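Local coordinates for Non-canonical purine NTP pyrophosphatase (Coxiella burnetii, PDB 3TQU), which probably hydrolyses non-canonical purine nucleoside triphosphates such as XTP, dITP and ITP to their monophosphates, releasing diphosphate and keeping them out of DNA and RNA, at residues Pro67-Asp72 with Ile125-Asn130; Ile7-Gln12 with Ile29-Gln34. One frame throughout, in Å; residues are numbered along the deposited sequence. Where two conformers were deposited one is given.

Contact 1: Pro67-Asp72 with Ile125-Asn130; sequences PALADD and IALMEN. With CA (calcium ion), chain E.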
ATOM      1  N   PRO A  67     -13.594   6.059 -11.237  1.00 13.95           N
ATOM      2  CA  PRO A  67     -12.720   5.726 -10.107  1.00 14.32           C
ATOM      3  C   PRO A  67     -13.328   4.558  -9.341  1.00 15.45           C
ATOM      4  O   PRO A  67     -14.547   4.423  -9.326  1.00 15.36           O
ATOM      5  CB  PRO A  67     -12.764   6.990  -9.246  1.00 16.19           C
ATOM      6  CG  PRO A  67     -13.143   8.085 -10.188  1.00 17.88           C
ATOM      7  CD  PRO A  67     -14.056   7.457 -11.193  1.00 12.96           C
ATOM      8  N   ALA A  68     -12.504   3.724  -8.721  1.00 12.82           N
ATOM      9  CA  ALA A  68     -13.030   2.552  -8.036  1.00 11.88           C
ATOM     10  C   ALA A  68     -12.313   2.328  -6.717  1.00 14.01           C
ATOM     11  O   ALA A  68     -11.114   2.588  -6.596  1.00 11.95           O
ATOM     12  CB  ALA A  68     -12.924   1.322  -8.922  1.00 11.55           C
ATOM     13  N   LEU A  69     -13.059   1.842  -5.733  1.00 13.10           N
ATOM     14  CA  LEU A  69     -12.521   1.600  -4.405  1.00 13.57           C
ATOM     15  C   LEU A  69     -12.782   0.158  -4.000  1.00 11.24           C
ATOM     16  O   LEU A  69     -13.903  -0.343  -4.141  1.00  7.49           O
ATOM     17  CB  LEU A  69     -13.162   2.556  -3.399  1.00 16.08           C
ATOM     18  CG  LEU A  69     -12.644   2.549  -1.961  1.00 18.54           C
ATOM     19  CD1 LEU A  69     -12.908   3.893  -1.307  1.00 16.48           C
ATOM     20  CD2 LEU A  69     -13.268   1.414  -1.149  1.00 17.94           C
ATOM     21  N   ALA A  70     -11.747  -0.511  -3.509  1.00  8.00           N
ATOM     22  CA  ALA A  70     -11.896  -1.879  -3.039  1.00  7.39           C
ATOM     23  C   ALA A  70     -11.110  -2.079  -1.753  1.00 15.39           C
ATOM     24  O   ALA A  70     -10.227  -1.286  -1.428  1.00 14.09           O
ATOM     25  CB  ALA A  70     -11.432  -2.861  -4.103  1.00  8.48           C
ATOM     26  N   ASP A  71     -11.438  -3.133  -1.016  1.00 13.18           N
ATOM     27  CA  ASP A  71     -10.672  -3.465   0.174  1.00 14.20           C
ATOM     28  C   ASP A  71     -10.418  -4.959   0.238  1.00 15.19           C
ATOM     29  O   ASP A  71     -11.137  -5.748  -0.376  1.00 15.38           O
ATOM     30  CB  ASP A  71     -11.403  -3.019   1.443  1.00 16.88           C
ATOM     31  CG  ASP A  71     -12.337  -4.089   1.987  1.00 20.75           C
ATOM     32  OD1 ASP A  71     -13.556  -4.006   1.736  1.00 19.06           O
ATOM     33  OD2 ASP A  71     -11.849  -5.017   2.666  1.00 26.14           O
ATOM     34  N   ASP A  72      -9.383  -5.339   0.975  1.00 13.33           N
ATOM     35  CA  ASP A  72      -9.209  -6.727   1.367  1.00 11.30           C
ATOM     36  C   ASP A  72      -8.862  -6.765   2.849  1.00 12.90           C
ATOM     37  O   ASP A  72      -8.205  -5.856   3.368  1.00 11.54           O
ATOM     38  CB  ASP A  72      -8.139  -7.427   0.528  1.00  8.96           C
ATOM     39  CG  ASP A  72      -8.110  -8.921   0.769  1.00 13.82           C
ATOM     40  OD1 ASP A  72      -9.133  -9.444   1.246  1.00 14.48           O
ATOM     41  OD2 ASP A  72      -7.081  -9.573   0.492  1.00 14.96           O
ATOM     42  N   ILE A 125      -7.615  -0.648   2.144  1.00 10.77           N
ATOM     43  CA  ILE A 125      -8.477  -0.043   1.143  1.00  9.92           C
ATOM     44  C   ILE A 125      -7.613   0.547   0.041  1.00 10.86           C
ATOM     45  O   ILE A 125      -6.607   1.206   0.313  1.00 11.35           O
ATOM     46  CB  ILE A 125      -9.342   1.074   1.770  1.00 10.36           C
ATOM     47  CG1 ILE A 125     -10.289   0.480   2.813  1.00 11.45           C
ATOM     48  CG2 ILE A 125     -10.123   1.831   0.699  1.00  9.38           C
ATOM     49  CD1 ILE A 125     -11.110   1.510   3.566  1.00 15.80           C
ATOM     50  N   ALA A 126      -7.994   0.291  -1.203  1.00 10.15           N
ATOM     51  CA  ALA A 126      -7.320   0.904  -2.338  1.00 10.06           C
ATOM     52  C   ALA A 126      -8.321   1.714  -3.144  1.00 10.84           C
ATOM     53  O   ALA A 126      -9.395   1.223  -3.486  1.00 13.43           O
ATOM     54  CB  ALA A 126      -6.656  -0.155  -3.210  1.00  8.93           C
ATOM     55  N   LEU A 127      -7.968   2.963  -3.427  1.00 12.63           N
ATOM     56  CA  LEU A 127      -8.782   3.821  -4.279  1.00 10.84           C
ATOM     57  C   LEU A 127      -7.998   4.189  -5.533  1.00 13.45           C
ATOM     58  O   LEU A 127      -6.941   4.817  -5.449  1.00 14.89           O
ATOM     59  CB  LEU A 127      -9.187   5.089  -3.522  1.00 12.50           C
ATOM     60  CG  LEU A 127      -9.946   6.144  -4.325  1.00 15.55           C
ATOM     61  CD1 LEU A 127     -11.160   5.524  -4.996  1.00 15.87           C
ATOM     62  CD2 LEU A 127     -10.346   7.321  -3.441  1.00 17.74           C
HETATM   63  N   MSE A 128      -8.511   3.778  -6.691  0.62 12.66           N
HETATM   64  CA  MSE A 128      -7.860   4.049  -7.972  0.62 12.91           C
HETATM   65  C   MSE A 128      -8.606   5.135  -8.741  0.62 13.98           C
HETATM   66  O   MSE A 128      -9.829   5.096  -8.834  0.62 12.91           O
HETATM   67  CB  MSE A 128      -7.827   2.778  -8.822  0.62 12.52           C
HETATM   68  CG  MSE A 128      -7.103   1.608  -8.185  0.62 13.87           C
HETATM   69 SE   MSE A 128      -5.248   1.509  -8.753  0.62 18.65          SE
HETATM   70  CE  MSE A 128      -5.523   0.947 -10.603  0.62  8.66           C
ATOM     71  N   GLU A 129      -7.875   6.097  -9.295  1.00 15.67           N
ATOM     72  CA  GLU A 129      -8.486   7.127 -10.130  1.00 16.68           C
ATOM     73  C   GLU A 129      -8.999   6.509 -11.428  1.00 17.37           C
ATOM     74  O   GLU A 129     -10.081   6.846 -11.903  1.00 19.00           O
ATOM     75  CB  GLU A 129      -7.497   8.253 -10.424  1.00 22.73           C
ATOM     76  CG  GLU A 129      -8.090   9.396 -11.227  1.00 30.07           C
ATOM     77  CD  GLU A 129      -9.323   9.993 -10.572  1.00 35.41           C
ATOM     78  OE1 GLU A 129      -9.464   9.872  -9.336  1.00 38.67           O
ATOM     79  OE2 GLU A 129     -10.154  10.582 -11.297  1.00 37.17           O
ATOM     80  N   ASN A 130      -8.205   5.609 -11.996  1.00 15.52           N
ATOM     81  CA  ASN A 130      -8.643   4.761 -13.101  1.00 17.62           C
ATOM     82  C   ASN A 130      -7.782   3.505 -13.164  1.00 17.35           C
ATOM     83  O   ASN A 130      -6.916   3.306 -12.313  1.00 15.14           O
ATOM     84  CB  ASN A 130      -8.652   5.514 -14.437  1.00 18.75           C
ATOM     85  CG  ASN A 130      -7.299   6.091 -14.803  1.00 20.80           C
ATOM     86  OD1 ASN A 130      -6.268   5.430 -14.675  1.00 21.09           O
ATOM     87  ND2 ASN A 130      -7.298   7.335 -15.265  1.00 20.12           N
TER
HETATM   88 CA    CA E 201     -10.693 -11.311   0.444  1.00 17.38          CA
HETATM   89  O   HOH W   1      -8.178 -12.075   0.707  0.64 21.62           O
HETATM   90  O   HOH W   2     -11.650 -13.643   1.166  0.67 21.60           O
HETATM   91  O   HOH W   3     -11.066 -11.003   3.001  0.70 12.84           O
HETATM   92  O   HOH W   4     -12.374  -9.450   0.472  1.00 18.83           O
HETATM   93  O   HOH W   5     -13.220 -11.924  -0.098  1.00 40.54           O

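Contact 2: Ile7-Gln12 with Ile29-Gln34; sequences IVLASQ and IKFIPQ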
ATOM      1  N   ILE A   7     -17.901   7.251  -7.350  1.00 11.79           N
ATOM      2  CA  ILE A   7     -16.881   6.227  -7.158  1.00 12.85           C
ATOM      3  C   ILE A   7     -17.521   4.846  -7.087  1.00 12.90           C
ATOM      4  O   ILE A   7     -18.491   4.641  -6.367  1.00 15.36           O
ATOM      5  CB  ILE A   7     -16.052   6.480  -5.882  1.00 16.70           C
ATOM      6  CG1 ILE A   7     -15.421   7.875  -5.918  1.00 20.05           C
ATOM      7  CG2 ILE A   7     -14.966   5.422  -5.731  1.00 13.91           C
ATOM      8  CD1 ILE A   7     -14.681   8.244  -4.647  1.00 22.96           C
ATOM      9  N   VAL A   8     -16.976   3.903  -7.847  1.00 14.70           N
ATOM     10  CA  VAL A   8     -17.499   2.543  -7.863  1.00 12.50           C
ATOM     11  C   VAL A   8     -16.946   1.732  -6.701  1.00 12.19           C
ATOM     12  O   VAL A   8     -15.744   1.746  -6.441  1.00 11.71           O
ATOM     13  CB  VAL A   8     -17.155   1.819  -9.183  1.00 15.75           C
ATOM     14  CG1 VAL A   8     -17.548   0.349  -9.100  1.00 16.12           C
ATOM     15  CG2 VAL A   8     -17.844   2.495 -10.357  1.00 15.56           C
ATOM     16  N   LEU A   9     -17.835   1.032  -6.005  1.00 11.60           N
ATOM     17  CA  LEU A   9     -17.449   0.133  -4.929  1.00 12.15           C
ATOM     18  C   LEU A   9     -17.407  -1.290  -5.472  1.00 14.25           C
ATOM     19  O   LEU A   9     -18.411  -1.796  -5.972  1.00 14.20           O
ATOM     20  CB  LEU A   9     -18.460   0.223  -3.782  1.00 14.73           C
ATOM     21  CG  LEU A   9     -18.028  -0.323  -2.416  1.00 18.03           C
ATOM     22  CD1 LEU A   9     -16.908   0.528  -1.830  1.00 17.28           C
ATOM     23  CD2 LEU A   9     -19.211  -0.364  -1.460  1.00 19.06           C
ATOM     24  N   ALA A  10     -16.250  -1.935  -5.378  1.00 11.30           N
ATOM     25  CA  ALA A  10     -16.089  -3.275  -5.933  1.00 15.08           C
ATOM     26  C   ALA A  10     -16.878  -4.333  -5.155  1.00 19.20           C
ATOM     27  O   ALA A  10     -17.259  -5.365  -5.705  1.00 24.69           O
ATOM     28  CB  ALA A  10     -14.612  -3.649  -6.002  1.00 16.75           C
ATOM     29  N   SER A  11     -17.139  -4.062  -3.882  1.00 18.74           N
ATOM     30  CA  SER A  11     -17.782  -5.034  -3.000  1.00 16.12           C
ATOM     31  C   SER A  11     -19.283  -5.217  -3.257  1.00 14.29           C
ATOM     32  O   SER A  11     -19.983  -4.276  -3.621  1.00 13.86           O
ATOM     33  CB  SER A  11     -17.559  -4.631  -1.542  1.00 18.32           C
ATOM     34  OG  SER A  11     -18.187  -5.542  -0.662  1.00 21.24           O
ATOM     35  N   GLN A  12     -19.764  -6.442  -3.062  1.00 13.95           N
ATOM     36  CA  GLN A  12     -21.191  -6.737  -3.121  1.00 16.84           C
ATOM     37  C   GLN A  12     -21.757  -6.747  -1.709  1.00 16.44           C
ATOM     38  O   GLN A  12     -22.924  -7.078  -1.496  1.00 19.57           O
ATOM     39  CB  GLN A  12     -21.441  -8.100  -3.764  1.00 21.83           C
ATOM     40  CG  GLN A  12     -21.038  -8.219  -5.224  1.00 27.27           C
ATOM     41  CD  GLN A  12     -21.606  -9.472  -5.867  1.00 35.11           C
ATOM     42  OE1 GLN A  12     -22.814  -9.710  -5.823  1.00 36.99           O
ATOM     43  NE2 GLN A  12     -20.736 -10.288  -6.452  1.00 37.17           N
ATOM     44  N   ILE A  29     -20.082  12.845  -2.477  1.00 21.40           N
ATOM     45  CA  ILE A  29     -19.607  11.653  -3.166  1.00 21.93           C
ATOM     46  C   ILE A  29     -20.680  10.571  -3.158  1.00 20.36           C
ATOM     47  O   ILE A  29     -21.351  10.355  -2.147  1.00 19.12           O
ATOM     48  CB  ILE A  29     -18.326  11.093  -2.521  1.00 23.66           C
ATOM     49  CG1 ILE A  29     -17.227  12.157  -2.501  1.00 27.03           C
ATOM     50  CG2 ILE A  29     -17.854   9.854  -3.266  1.00 22.14           C
ATOM     51  CD1 ILE A  29     -15.903  11.651  -1.973  1.00 29.63           C
ATOM     52  N   LYS A  30     -20.839   9.896  -4.291  1.00 17.46           N
ATOM     53  CA  LYS A  30     -21.814   8.822  -4.409  1.00 17.98           C
ATOM     54  C   LYS A  30     -21.125   7.517  -4.775  1.00 17.00           C
ATOM     55  O   LYS A  30     -20.507   7.407  -5.835  1.00 15.50           O
ATOM     56  CB  LYS A  30     -22.863   9.162  -5.468  1.00 23.78           C
ATOM     57  CG  LYS A  30     -23.891   8.061  -5.701  1.00 29.08           C
ATOM     58  CD  LYS A  30     -24.758   8.368  -6.913  1.00 33.62           C
ATOM     59  CE  LYS A  30     -25.489   9.692  -6.753  1.00 37.80           C
ATOM     60  NZ  LYS A  30     -26.248  10.061  -7.981  1.00 40.55           N
ATOM     61  N   PHE A  31     -21.228   6.528  -3.894  1.00 13.29           N
ATOM     62  CA  PHE A  31     -20.663   5.217  -4.180  1.00 13.24           C
ATOM     63  C   PHE A  31     -21.669   4.318  -4.891  1.00 18.41           C
ATOM     64  O   PHE A  31     -22.829   4.220  -4.489  1.00 22.15           O
ATOM     65  CB  PHE A  31     -20.146   4.562  -2.902  1.00 14.66           C
ATOM     66  CG  PHE A  31     -18.827   5.108  -2.446  1.00 14.81           C
ATOM     67  CD1 PHE A  31     -17.643   4.514  -2.847  1.00 19.34           C
ATOM     68  CD2 PHE A  31     -18.769   6.232  -1.640  1.00 19.52           C
ATOM     69  CE1 PHE A  31     -16.420   5.024  -2.435  1.00 20.87           C
ATOM     70  CE2 PHE A  31     -17.552   6.745  -1.232  1.00 22.68           C
ATOM     71  CZ  PHE A  31     -16.379   6.140  -1.630  1.00 20.29           C
ATOM     72  N   ILE A  32     -21.210   3.667  -5.953  1.00 16.82           N
ATOM     73  CA  ILE A  32     -22.055   2.789  -6.744  1.00 11.81           C
ATOM     74  C   ILE A  32     -21.445   1.397  -6.789  1.00 12.46           C
ATOM     75  O   ILE A  32     -20.323   1.224  -7.267  1.00 14.70           O
ATOM     76  CB  ILE A  32     -22.196   3.313  -8.181  1.00 14.35           C
ATOM     77  CG1 ILE A  32     -22.650   4.776  -8.170  1.00 13.83           C
ATOM     78  CG2 ILE A  32     -23.155   2.434  -8.976  1.00 15.82           C
ATOM     79  CD1 ILE A  32     -22.703   5.403  -9.541  1.00 17.57           C
ATOM     80  N   PRO A  33     -22.173   0.396  -6.280  1.00 10.60           N
ATOM     81  CA  PRO A  33     -21.672  -0.980  -6.309  1.00 14.95           C
ATOM     82  C   PRO A  33     -21.382  -1.403  -7.746  1.00 12.89           C
ATOM     83  O   PRO A  33     -22.132  -1.035  -8.654  1.00 12.96           O
ATOM     84  CB  PRO A  33     -22.841  -1.791  -5.732  1.00 15.92           C
ATOM     85  CG  PRO A  33     -23.614  -0.811  -4.907  1.00 18.49           C
ATOM     86  CD  PRO A  33     -23.493   0.499  -5.633  1.00 17.78           C
ATOM     87  N   GLN A  34     -20.304  -2.152  -7.954  1.00 13.97           N
ATOM     88  CA  GLN A  34     -19.926  -2.549  -9.304  1.00 14.26           C
ATOM     89  C   GLN A  34     -21.031  -3.355  -9.973  1.00 14.38           C
ATOM     90  O   GLN A  34     -21.128  -3.389 -11.197  1.00 14.82           O
ATOM     91  CB  GLN A  34     -18.607  -3.324  -9.310  1.00 16.89           C
ATOM     92  CG  GLN A  34     -18.660  -4.686  -8.641  1.00 17.88           C
ATOM     93  CD  GLN A  34     -17.322  -5.393  -8.678  1.00 22.28           C
ATOM     94  OE1 GLN A  34     -16.282  -4.766  -8.895  1.00 19.92           O
ATOM     95  NE2 GLN A  34     -17.337  -6.705  -8.470  1.00 22.15           N
TER

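Contact 1: Pro67-Asp72 with Ile125-Asn130
The side chains of Pro67 and Glu129 lie side by side, pointing the same way, and CG of Pro67 faces the carboxylate, 4.0 Å from OE2 of Glu129, at one end of an antiparallel strand pair. The other end carries the carboxylate of Asp72: its OD1 binds the calcium ion at 2.6 Å, and its OD2 accepts a hydrogen bond from a metal-bound water and another from Asn52. Glu44 shares the calcium, the probable counterpart of the catalytic magnesium, and Asp72 is the predicted proton acceptor.

Between these ends the strand directions differ by 162°. Ala68 with Met128 and Ala70 with Ala126 are hydrogen-bonded pairs, the shortest bond being Ala126 N to Ala70 O at 2.7 Å, nearly straight at 170°. In the non-hydrogen-bonded pair Leu69–Leu127, CG of Leu127 is trans to its own N (chi1 175°) and so beside the carbonyl carbon; chi2 then sets CD1, which ends 3.3 Å from Ala68 O. Leu69 touches that CD1 with its CB and also crosses Ile125 at a slant, Leu69 CD2 meeting Ile125 CG2 at 3.7 Å. The carboxylate of Asp71 leads away to a salt bridge with Lys16, a predicted substrate-binding residue.

Leu69 and Ile125 pack on helix 185-199, while on the opposite face of the sheet Ala68 and selenomethionine Met128 rest against helix 49-64; beyond Leu69, strand 5-9 continues the sheet.

Contact 2: Ile7-Gln12 with Ile29-Gln34
Ile7 and Phe31 stand side by side on one face of the sheet, with CG2 of Ile7 3.6 Å from CE1 of Phe31. Two branches of the isoleucine are at work: CG2 meets the ring, while CD1, carried out by an extended chi2, crosses Ile29 and comes within 3.8 Å of its CG2. Leu9 approaches the same ring more loosely and at a slant, CD1 to CD1 of Phe31 being 4.2 Å. Leu69 touches all of Ile7, Leu9 and Phe31, and Met20 of helix 14-23 also packs on the ring.

Ile7, Leu9, Ile29 and Phe31 belong to a beta-alpha-beta unit, in which strand 5-9, helix 14-23 and strand 29-33 follow in sequence and the two strands are parallel neighbours, their short axes inclined by 39°. The donor alternates from one strand to the other: Ile7 N to Lys30 O, Ile32 N to Ile7 O, Leu9 N to Ile32 O and Gln34 N to Leu9 O. Leu9 N lies 2.8 Å from Ile32 O but above the carbonyl plane, 49° out of it.

Past the strand ends, the side chain of Gln34 runs alongside the backbone of Ala10. A chi1 of 67° sets CG between its N and carbonyl carbon, and the chain then extends so that Ala10 O stands over the flat face of the amide, 3.0 Å from CD. NE2 of Gln34 lies close to that oxygen but at a poor angle for a hydrogen bond. Beside this turn, Ser11 and Gln12 begin the predicted substrate-binding segment; Ser11 OG bonds Asn13 N and Gln12 NE2 bonds Asp41.

Overall arrangement
Contact 2 closes before contact 1 opens along the chain, yet their centres are about 9 Å apart, because strands 5-9 and 68-77 are neighbours in one mixed sheet. Part of its strand order is 29-33, 5-9, 68-77, 118-128, so the two middle strands of these four join the contacts. Probable hydrogen bonds tie them, Leu69 N to Val8 O at 2.8 Å and Val8 N to Pro67 O at 2.9 Å. Helix 49-64 packs against both contacts. The consequence is that the predicted substrate-binding turn after strand 5-9 and the calcium ligand on strand 68-77 are held at one part of the sheet, the Ser11 side chain lying about 10 Å from the ion.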